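Local coordinates for protein Pre-mRNA splicing factor PRP8 (Cyanidioschyzon merolae, PDB 6NQI) that probably helps bind the pre-mRNA intron and spliceosomal snRNAs, as the RNase H-like domain of the splicing factor PRP8, at residues W31-H44 and T129-Y143. Sequence-based numbering, arbitrary orientation.
Sequences WETSTGRLFVKIVH and TQTARSSELSIWSGY
L38 and W140 form an antiparallel hydrogen-bonded pair, and strands 37-43 and 137-141 run beside each other; their axes come within 4.6 Å, with N-to-C directions at 154°. V40 and S138 form a second such pair. I42 N to E136 O and G142 N to G36 O extend the ladder on either side of these two pairs.

R37, F39 and K41 share one face with L137 and I139. The F39 and I139 side chains lie side by side and point the same way, with F39 CD1 3.6 Å from I139 CG1. Helix 54-71 packs on this face through M69, which meets F39 and L137. The K41 chain bends at chi2 (73°), which helps bring NZ to donate a 2.8 Å hydrogen bond to S135 O. On the other face V40 CG2 meets W140 CD1 at 3.5 Å, and the W140 indole reaches helix 123-130.

In this RNase H-like fold of PRP8, strand 137-141 is an outermost strand of the mixed sheet. Strand 37-43 lies between it and 24-32.

Y143 lies at the turn joining those last two strands, where G36 belongs to a G1 beta bulge. G36 CA sits over the centre of the Y143 ring, 3.4 Å from its centroid. Y143 OH donates to T33 O at 2.8 Å, in the carbonyl plane and on a lone pair. W31 NE1 adds a weak bond to the same hydroxyl. Replacing this tyrosine with alanine would probably leave T33 O without its hydroxyl donor and G36 CA without the ring face it packs on.

At the far end, I42 CG2 packs against T129 CG2 and A132 CB. H44 N donates to S135 OG. The H44 ring meets A132 O edge-on through NE2, in a weak bond.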
ATOM      1  N   TRP A  31      -1.587  -1.828  -2.080  1.00 42.63           N
ATOM      2  CA  TRP A  31      -0.968  -1.777  -3.402  1.00 43.66           C
ATOM      3  C   TRP A  31      -1.674  -2.784  -4.302  1.00 44.31           C
ATOM      4  O   TRP A  31      -1.756  -3.971  -3.970  1.00 44.77           O
ATOM      5  CB  TRP A  31       0.534  -2.067  -3.304  1.00 45.08           C
ATOM      6  CG  TRP A  31       1.241  -2.293  -4.620  1.00 45.42           C
ATOM      7  CD1 TRP A  31       0.946  -1.725  -5.825  1.00 44.40           C
ATOM      8  CD2 TRP A  31       2.373  -3.153  -4.853  1.00 46.95           C
ATOM      9  NE1 TRP A  31       1.811  -2.191  -6.802  1.00 44.65           N
ATOM     10  CE2 TRP A  31       2.698  -3.063  -6.225  1.00 46.02           C
ATOM     11  CE3 TRP A  31       3.143  -3.987  -4.035  1.00 49.04           C
ATOM     12  CZ2 TRP A  31       3.754  -3.771  -6.790  1.00 46.85           C
ATOM     13  CZ3 TRP A  31       4.198  -4.692  -4.607  1.00 50.14           C
ATOM     14  CH2 TRP A  31       4.489  -4.575  -5.965  1.00 49.00           C
ATOM     15  N   GLU A  32      -2.229  -2.304  -5.406  1.00 48.78           N
ATOM     16  CA  GLU A  32      -2.815  -3.160  -6.425  1.00 50.00           C
ATOM     17  C   GLU A  32      -1.740  -3.470  -7.467  1.00 49.48           C
ATOM     18  O   GLU A  32      -1.413  -2.614  -8.301  1.00 49.33           O
ATOM     19  CB  GLU A  32      -4.009  -2.455  -7.051  1.00 51.53           C
ATOM     20  CG  GLU A  32      -4.780  -3.330  -7.979  1.00 52.96           C
ATOM     21  CD  GLU A  32      -6.127  -2.757  -8.310  1.00 53.28           C
ATOM     22  OE1 GLU A  32      -6.209  -1.865  -9.184  1.00 53.59           O
ATOM     23  OE2 GLU A  32      -7.103  -3.169  -7.658  1.00 52.43           O
ATOM     24  N   THR A  33      -1.233  -4.708  -7.447  1.00 46.48           N
ATOM     25  CA  THR A  33      -0.011  -5.049  -8.185  1.00 45.97           C
ATOM     26  C   THR A  33      -0.182  -4.905  -9.693  1.00 45.81           C
ATOM     27  O   THR A  33       0.704  -4.378 -10.371  1.00 45.17           O
ATOM     28  CB  THR A  33       0.450  -6.468  -7.856  1.00 46.56           C
ATOM     29  OG1 THR A  33      -0.589  -7.403  -8.201  1.00 47.33           O
ATOM     30  CG2 THR A  33       0.825  -6.607  -6.376  1.00 47.38           C
ATOM     31  N   SER A  34      -1.286  -5.417 -10.248  1.00 61.09           N
ATOM     32  CA  SER A  34      -1.431  -5.445 -11.701  1.00 61.36           C
ATOM     33  C   SER A  34      -1.479  -4.044 -12.298  1.00 61.71           C
ATOM     34  O   SER A  34      -0.996  -3.821 -13.418  1.00 61.52           O
ATOM     35  CB  SER A  34      -2.692  -6.208 -12.093  1.00 62.93           C
ATOM     36  OG  SER A  34      -3.852  -5.470 -11.770  1.00 64.39           O
ATOM     37  N   THR A  35      -2.086  -3.096 -11.591  1.00 48.76           N
ATOM     38  CA  THR A  35      -2.313  -1.764 -12.137  1.00 49.87           C
ATOM     39  C   THR A  35      -1.425  -0.679 -11.550  1.00 49.12           C
ATOM     40  O   THR A  35      -1.244   0.361 -12.182  1.00 49.77           O
ATOM     41  CB  THR A  35      -3.767  -1.343 -11.916  1.00 51.51           C
ATOM     42  OG1 THR A  35      -4.071  -1.442 -10.515  1.00 47.04           O
ATOM     43  CG2 THR A  35      -4.682  -2.229 -12.675  1.00 52.19           C
ATOM     44  N   GLY A  36      -0.950  -0.859 -10.328  1.00 54.20           N
ATOM     45  CA  GLY A  36      -0.175   0.139  -9.644  1.00 53.43           C
ATOM     46  C   GLY A  36      -1.013   1.016  -8.759  1.00 54.18           C
ATOM     47  O   GLY A  36      -0.477   1.927  -8.130  1.00 53.22           O
ATOM     48  N   ARG A  37      -2.299   0.737  -8.643  1.00 62.68           N
ATOM     49  CA  ARG A  37      -3.182   1.654  -7.953  1.00 62.30           C
ATOM     50  C   ARG A  37      -2.899   1.530  -6.469  1.00 60.67           C
ATOM     51  O   ARG A  37      -2.729   0.426  -5.965  1.00 60.41           O
ATOM     52  CB  ARG A  37      -4.623   1.313  -8.309  1.00 62.52           C
ATOM     53  CG  ARG A  37      -5.608   2.403  -8.094  1.00 60.68           C
ATOM     54  CD  ARG A  37      -6.941   2.091  -8.754  1.00 61.32           C
ATOM     55  NE  ARG A  37      -7.427   0.758  -8.408  1.00 57.99           N
ATOM     56  CZ  ARG A  37      -8.714   0.410  -8.374  1.00 59.67           C
ATOM     57  NH1 ARG A  37      -9.668   1.307  -8.631  1.00 64.93           N
ATOM     58  NH2 ARG A  37      -9.051  -0.830  -8.053  1.00 56.43           N
ATOM     59  N   LEU A  38      -2.754   2.654  -5.776  1.00 57.94           N
ATOM     60  CA  LEU A  38      -2.395   2.659  -4.359  1.00 56.60           C
ATOM     61  C   LEU A  38      -3.500   3.306  -3.530  1.00 55.32           C
ATOM     62  O   LEU A  38      -3.865   4.459  -3.781  1.00 55.42           O
ATOM     63  CB  LEU A  38      -1.061   3.378  -4.150  1.00 56.69           C
ATOM     64  CG  LEU A  38      -0.590   3.346  -2.698  1.00 56.82           C
ATOM     65  CD1 LEU A  38      -0.235   1.936  -2.304  1.00 57.13           C
ATOM     66  CD2 LEU A  38       0.591   4.288  -2.446  1.00 57.51           C
ATOM     67  N   PHE A  39      -4.032   2.562  -2.545  1.00 55.84           N
ATOM     68  CA  PHE A  39      -5.036   3.053  -1.598  1.00 54.33           C
ATOM     69  C   PHE A  39      -4.344   3.448  -0.300  1.00 54.95           C
ATOM     70  O   PHE A  39      -3.927   2.575   0.477  1.00 55.07           O
ATOM     71  CB  PHE A  39      -6.082   1.982  -1.296  1.00 52.71           C
ATOM     72  CG  PHE A  39      -6.753   1.430  -2.493  1.00 53.13           C
ATOM     73  CD1 PHE A  39      -7.844   2.063  -3.039  1.00 53.07           C
ATOM     74  CD2 PHE A  39      -6.277   0.282  -3.096  1.00 54.43           C
ATOM     75  CE1 PHE A  39      -8.481   1.527  -4.147  1.00 53.95           C
ATOM     76  CE2 PHE A  39      -6.893  -0.253  -4.205  1.00 55.86           C
ATOM     77  CZ  PHE A  39      -7.996   0.373  -4.731  1.00 55.38           C
ATOM     78  N   VAL A  40      -4.264   4.752  -0.045  1.00 45.32           N
ATOM     79  CA  VAL A  40      -3.751   5.281   1.211  1.00 46.96           C
ATOM     80  C   VAL A  40      -4.948   5.585   2.096  1.00 46.80           C
ATOM     81  O   VAL A  40      -5.797   6.422   1.751  1.00 46.65           O
ATOM     82  CB  VAL A  40      -2.896   6.535   0.992  1.00 48.31           C
ATOM     83  CG1 VAL A  40      -2.235   6.934   2.279  1.00 50.18           C
ATOM     84  CG2 VAL A  40      -1.850   6.281  -0.054  1.00 48.25           C
ATOM     85  N   LYS A  41      -5.046   4.880   3.213  1.00 50.39           N
ATOM     86  CA  LYS A  41      -6.094   5.131   4.188  1.00 51.05           C
ATOM     87  C   LYS A  41      -5.438   5.743   5.424  1.00 54.78           C
ATOM     88  O   LYS A  41      -4.752   5.044   6.174  1.00 56.64           O
ATOM     89  CB  LYS A  41      -6.843   3.837   4.513  1.00 49.14           C
ATOM     90  CG  LYS A  41      -7.792   3.964   5.667  1.00 50.71           C
ATOM     91  CD  LYS A  41      -9.049   4.772   5.306  1.00 50.43           C
ATOM     92  CE  LYS A  41     -10.101   4.660   6.417  1.00 52.36           C
ATOM     93  NZ  LYS A  41     -11.323   5.453   6.111  1.00 52.42           N
ATOM     94  N   ILE A  42      -5.631   7.039   5.631  1.00 56.63           N
ATOM     95  CA  ILE A  42      -5.059   7.713   6.798  1.00 59.70           C
ATOM     96  C   ILE A  42      -5.890   7.359   8.027  1.00 61.48           C
ATOM     97  O   ILE A  42      -7.106   7.549   8.029  1.00 60.83           O
ATOM     98  CB  ILE A  42      -4.992   9.235   6.581  1.00 60.06           C
ATOM     99  CG1 ILE A  42      -4.281   9.543   5.248  1.00 58.58           C
ATOM    100  CG2 ILE A  42      -4.284   9.891   7.727  1.00 62.09           C
ATOM    101  CD1 ILE A  42      -4.317  10.990   4.816  1.00 58.84           C
ATOM    102  N   VAL A  43      -5.245   6.782   9.043  1.00 51.78           N
ATOM    103  CA  VAL A  43      -5.872   6.407  10.315  1.00 53.74           C
ATOM    104  C   VAL A  43      -5.651   7.547  11.316  1.00 54.45           C
ATOM    105  O   VAL A  43      -4.525   7.785  11.771  1.00 54.25           O
ATOM    106  CB  VAL A  43      -5.306   5.086  10.854  1.00 55.17           C
ATOM    107  CG1 VAL A  43      -5.888   4.767  12.231  1.00 57.01           C
ATOM    108  CG2 VAL A  43      -5.580   3.953   9.870  1.00 54.05           C
ATOM    109  N   HIS A  44      -6.720   8.257  11.673  1.00 60.81           N
ATOM    110  CA  HIS A  44      -6.564   9.424  12.526  1.00 60.69           C
ATOM    111  C   HIS A  44      -6.191   9.047  13.955  1.00 61.19           C
ATOM    112  O   HIS A  44      -6.526   7.965  14.442  1.00 62.12           O
ATOM    113  CB  HIS A  44      -7.838  10.249  12.531  1.00 60.48           C
ATOM    114  CG  HIS A  44      -7.594  11.696  12.797  1.00 60.01           C
ATOM    115  ND1 HIS A  44      -7.649  12.242  14.062  1.00 60.20           N
ATOM    116  CD2 HIS A  44      -7.253  12.703  11.960  1.00 59.32           C
ATOM    117  CE1 HIS A  44      -7.373  13.531  13.985  1.00 59.59           C
ATOM    118  NE2 HIS A  44      -7.131  13.834  12.723  1.00 59.18           N
ATOM    119  N   THR A 129      -0.747  13.295   5.191  1.00 60.25           N
ATOM    120  CA  THR A 129      -1.157  12.454   6.307  1.00 60.24           C
ATOM    121  C   THR A 129      -1.255  13.234   7.601  1.00 61.98           C
ATOM    122  O   THR A 129      -2.278  13.167   8.291  1.00 62.90           O
ATOM    123  CB  THR A 129      -0.182  11.295   6.488  1.00 59.01           C
ATOM    124  OG1 THR A 129      -0.233  10.429   5.355  1.00 58.75           O
ATOM    125  CG2 THR A 129      -0.492  10.527   7.767  1.00 58.50           C
ATOM    126  N   GLN A 130      -0.198  13.964   7.967  1.00 98.69           N
ATOM    127  CA  GLN A 130      -0.231  14.646   9.262  1.00101.62           C
ATOM    128  C   GLN A 130      -1.309  15.720   9.327  1.00104.05           C
ATOM    129  O   GLN A 130      -1.971  15.875  10.357  1.00105.90           O
ATOM    130  CB  GLN A 130       1.126  15.232   9.600  1.00103.55           C
ATOM    131  CG  GLN A 130       2.098  14.159   9.993  1.00102.54           C
ATOM    132  CD  GLN A 130       3.442  14.717  10.358  1.00104.83           C
ATOM    133  OE1 GLN A 130       3.542  15.683  11.132  1.00108.72           O
ATOM    134  NE2 GLN A 130       4.498  14.113   9.813  1.00102.84           N
ATOM    135  N   THR A 131      -1.523  16.443   8.239  1.00 72.41           N
ATOM    136  CA  THR A 131      -2.504  17.519   8.218  1.00 76.48           C
ATOM    137  C   THR A 131      -3.941  17.023   8.101  1.00 75.39           C
ATOM    138  O   THR A 131      -4.861  17.844   8.098  1.00 79.15           O
ATOM    139  CB  THR A 131      -2.200  18.464   7.046  1.00 78.02           C
ATOM    140  OG1 THR A 131      -1.950  17.678   5.858  1.00 73.46           O
ATOM    141  CG2 THR A 131      -0.997  19.379   7.351  1.00 81.59           C
ATOM    142  N   ALA A 132      -4.158  15.712   8.001  1.00 70.90           N
ATOM    143  CA  ALA A 132      -5.509  15.178   7.867  1.00 70.18           C
ATOM    144  C   ALA A 132      -6.333  15.438   9.131  1.00 74.03           C
ATOM    145  O   ALA A 132      -5.828  15.380  10.254  1.00 75.41           O
ATOM    146  CB  ALA A 132      -5.462  13.683   7.556  1.00 65.00           C
ATOM    147  N   ARG A 133      -7.631  15.672   8.934  1.00 79.17           N
ATOM    148  CA  ARG A 133      -8.551  15.896  10.036  1.00 83.32           C
ATOM    149  C   ARG A 133      -9.558  14.770  10.222  1.00 81.67           C
ATOM    150  O   ARG A 133     -10.142  14.659  11.306  1.00 84.57           O
ATOM    151  CB  ARG A 133      -9.317  17.219   9.830  1.00 88.92           C
ATOM    152  CG  ARG A 133      -8.399  18.439   9.718  1.00 91.71           C
ATOM    153  CD  ARG A 133      -9.125  19.776   9.807  1.00 98.45           C
ATOM    154  NE  ARG A 133      -9.989  20.084   8.667  1.00 99.54           N
ATOM    155  CZ  ARG A 133      -9.602  20.751   7.581  1.00100.11           C
ATOM    156  NH1 ARG A 133      -8.347  21.173   7.463  1.00 99.42           N
ATOM    157  NH2 ARG A 133     -10.477  20.996   6.614  1.00101.95           N
ATOM    158  N   SER A 134      -9.783  13.954   9.196  1.00 88.15           N
ATOM    159  CA  SER A 134     -10.612  12.759   9.237  1.00 86.30           C
ATOM    160  C   SER A 134      -9.741  11.557   8.872  1.00 82.02           C
ATOM    161  O   SER A 134      -8.557  11.700   8.568  1.00 80.64           O
ATOM    162  CB  SER A 134     -11.816  12.910   8.299  1.00 87.89           C
ATOM    163  OG  SER A 134     -11.478  13.626   7.116  1.00 87.76           O
ATOM    164  N   SER A 135     -10.324  10.357   8.885  1.00 74.02           N
ATOM    165  CA  SER A 135      -9.577   9.158   8.479  1.00 72.28           C
ATOM    166  C   SER A 135      -9.691   8.990   6.963  1.00 71.05           C
ATOM    167  O   SER A 135     -10.394   8.124   6.436  1.00 70.00           O
ATOM    168  CB  SER A 135     -10.048   7.926   9.248  1.00 72.55           C
ATOM    169  OG  SER A 135      -9.478   7.874  10.556  1.00 72.84           O
ATOM    170  N   GLU A 136      -8.951   9.843   6.259  1.00 93.27           N
ATOM    171  CA  GLU A 136      -9.176  10.099   4.844  1.00 91.86           C
ATOM    172  C   GLU A 136      -8.623   8.997   3.946  1.00 89.34           C
ATOM    173  O   GLU A 136      -7.528   8.470   4.168  1.00 88.92           O
ATOM    174  CB  GLU A 136      -8.543  11.445   4.488  1.00 92.03           C
ATOM    175  CG  GLU A 136      -9.302  12.599   5.127  1.00 98.55           C
ATOM    176  CD  GLU A 136      -8.775  13.964   4.743  1.00 98.14           C
ATOM    177  OE1 GLU A 136      -7.867  14.024   3.872  1.00 93.65           O
ATOM    178  OE2 GLU A 136      -9.265  14.961   5.345  1.00102.04           O
ATOM    179  N   LEU A 137      -9.390   8.661   2.918  1.00 66.98           N
ATOM    180  CA  LEU A 137      -8.944   7.763   1.863  1.00 63.88           C
ATOM    181  C   LEU A 137      -8.528   8.582   0.649  1.00 62.70           C
ATOM    182  O   LEU A 137      -9.265   9.478   0.218  1.00 63.11           O
ATOM    183  CB  LEU A 137     -10.041   6.773   1.471  1.00 60.84           C
ATOM    184  CG  LEU A 137      -9.721   5.971   0.197  1.00 56.37           C
ATOM    185  CD1 LEU A 137      -8.688   4.874   0.454  1.00 54.58           C
ATOM    186  CD2 LEU A 137     -10.979   5.396  -0.449  1.00 55.11           C
ATOM    187  N   SER A 138      -7.336   8.296   0.126  1.00 51.47           N
ATOM    188  CA  SER A 138      -6.875   8.833  -1.149  1.00 50.60           C
ATOM    189  C   SER A 138      -6.306   7.697  -2.000  1.00 47.48           C
ATOM    190  O   SER A 138      -5.860   6.668  -1.476  1.00 46.47           O
ATOM    191  CB  SER A 138      -5.828   9.957  -0.956  1.00 53.48           C
ATOM    192  OG  SER A 138      -4.886   9.639   0.055  1.00 54.63           O
ATOM    193  N   ILE A 139      -6.371   7.862  -3.318  1.00 66.42           N
ATOM    194  CA  ILE A 139      -5.894   6.853  -4.261  1.00 63.43           C
ATOM    195  C   ILE A 139      -4.860   7.484  -5.182  1.00 65.61           C
ATOM    196  O   ILE A 139      -5.149   8.475  -5.864  1.00 67.59           O
ATOM    197  CB  ILE A 139      -7.049   6.231  -5.072  1.00 60.99           C
ATOM    198  CG1 ILE A 139      -8.039   5.533  -4.133  1.00 60.03           C
ATOM    199  CG2 ILE A 139      -6.518   5.250  -6.081  1.00 58.87           C
ATOM    200  CD1 ILE A 139      -9.323   5.098  -4.787  1.00 61.75           C
ATOM    201  N   TRP A 140      -3.681   6.881  -5.237  1.00 59.46           N
ATOM    202  CA  TRP A 140      -2.555   7.339  -6.035  1.00 62.23           C
ATOM    203  C   TRP A 140      -2.261   6.306  -7.111  1.00 60.17           C
ATOM    204  O   TRP A 140      -2.670   5.152  -7.008  1.00 56.51           O
ATOM    205  CB  TRP A 140      -1.315   7.573  -5.155  1.00 65.16           C
ATOM    206  CG  TRP A 140      -1.592   8.500  -3.999  1.00 66.86           C
ATOM    207  CD1 TRP A 140      -2.401   8.257  -2.933  1.00 65.95           C
ATOM    208  CD2 TRP A 140      -1.082   9.822  -3.819  1.00 69.79           C
ATOM    209  NE1 TRP A 140      -2.421   9.334  -2.099  1.00 68.13           N
ATOM    210  CE2 TRP A 140      -1.622  10.315  -2.623  1.00 70.06           C
ATOM    211  CE3 TRP A 140      -0.218  10.637  -4.554  1.00 72.26           C
ATOM    212  CZ2 TRP A 140      -1.324  11.591  -2.137  1.00 71.91           C
ATOM    213  CZ3 TRP A 140       0.078  11.901  -4.075  1.00 74.21           C
ATOM    214  CH2 TRP A 140      -0.470  12.364  -2.879  1.00 73.58           C
ATOM    215  N   SER A 141      -1.588   6.718  -8.172  1.00 52.75           N
ATOM    216  CA  SER A 141      -1.153   5.762  -9.192  1.00 51.88           C
ATOM    217  C   SER A 141       0.309   5.436  -8.924  1.00 54.98           C
ATOM    218  O   SER A 141       1.193   6.255  -9.171  1.00 58.49           O
ATOM    219  CB  SER A 141      -1.373   6.301 -10.601  1.00 52.84           C
ATOM    220  OG  SER A 141      -0.241   6.998 -11.072  1.00 56.65           O
ATOM    221  N   GLY A 142       0.562   4.249  -8.384  1.00 44.02           N
ATOM    222  CA  GLY A 142       1.916   3.870  -8.026  1.00 47.28           C
ATOM    223  C   GLY A 142       2.838   3.532  -9.180  1.00 50.04           C
ATOM    224  O   GLY A 142       4.048   3.429  -8.960  1.00 52.69           O
ATOM    225  N   TYR A 143       2.316   3.401 -10.401  1.00 54.71           N
ATOM    226  CA  TYR A 143       3.140   3.135 -11.573  1.00 57.05           C
ATOM    227  C   TYR A 143       3.243   4.347 -12.486  1.00 58.79           C
ATOM    228  O   TYR A 143       3.711   4.218 -13.623  1.00 60.09           O
ATOM    229  CB  TYR A 143       2.619   1.927 -12.370  1.00 53.37           C
ATOM    230  CG  TYR A 143       2.705   0.601 -11.644  1.00 51.39           C
ATOM    231  CD1 TYR A 143       3.442   0.486 -10.480  1.00 53.44           C
ATOM    232  CD2 TYR A 143       2.067  -0.544 -12.142  1.00 47.54           C
ATOM    233  CE1 TYR A 143       3.526  -0.710  -9.815  1.00 51.19           C
ATOM    234  CE2 TYR A 143       2.158  -1.768 -11.479  1.00 45.95           C
ATOM    235  CZ  TYR A 143       2.890  -1.836 -10.319  1.00 47.72           C
ATOM    236  OH  TYR A 143       2.997  -3.006  -9.624  1.00 46.51           O
TER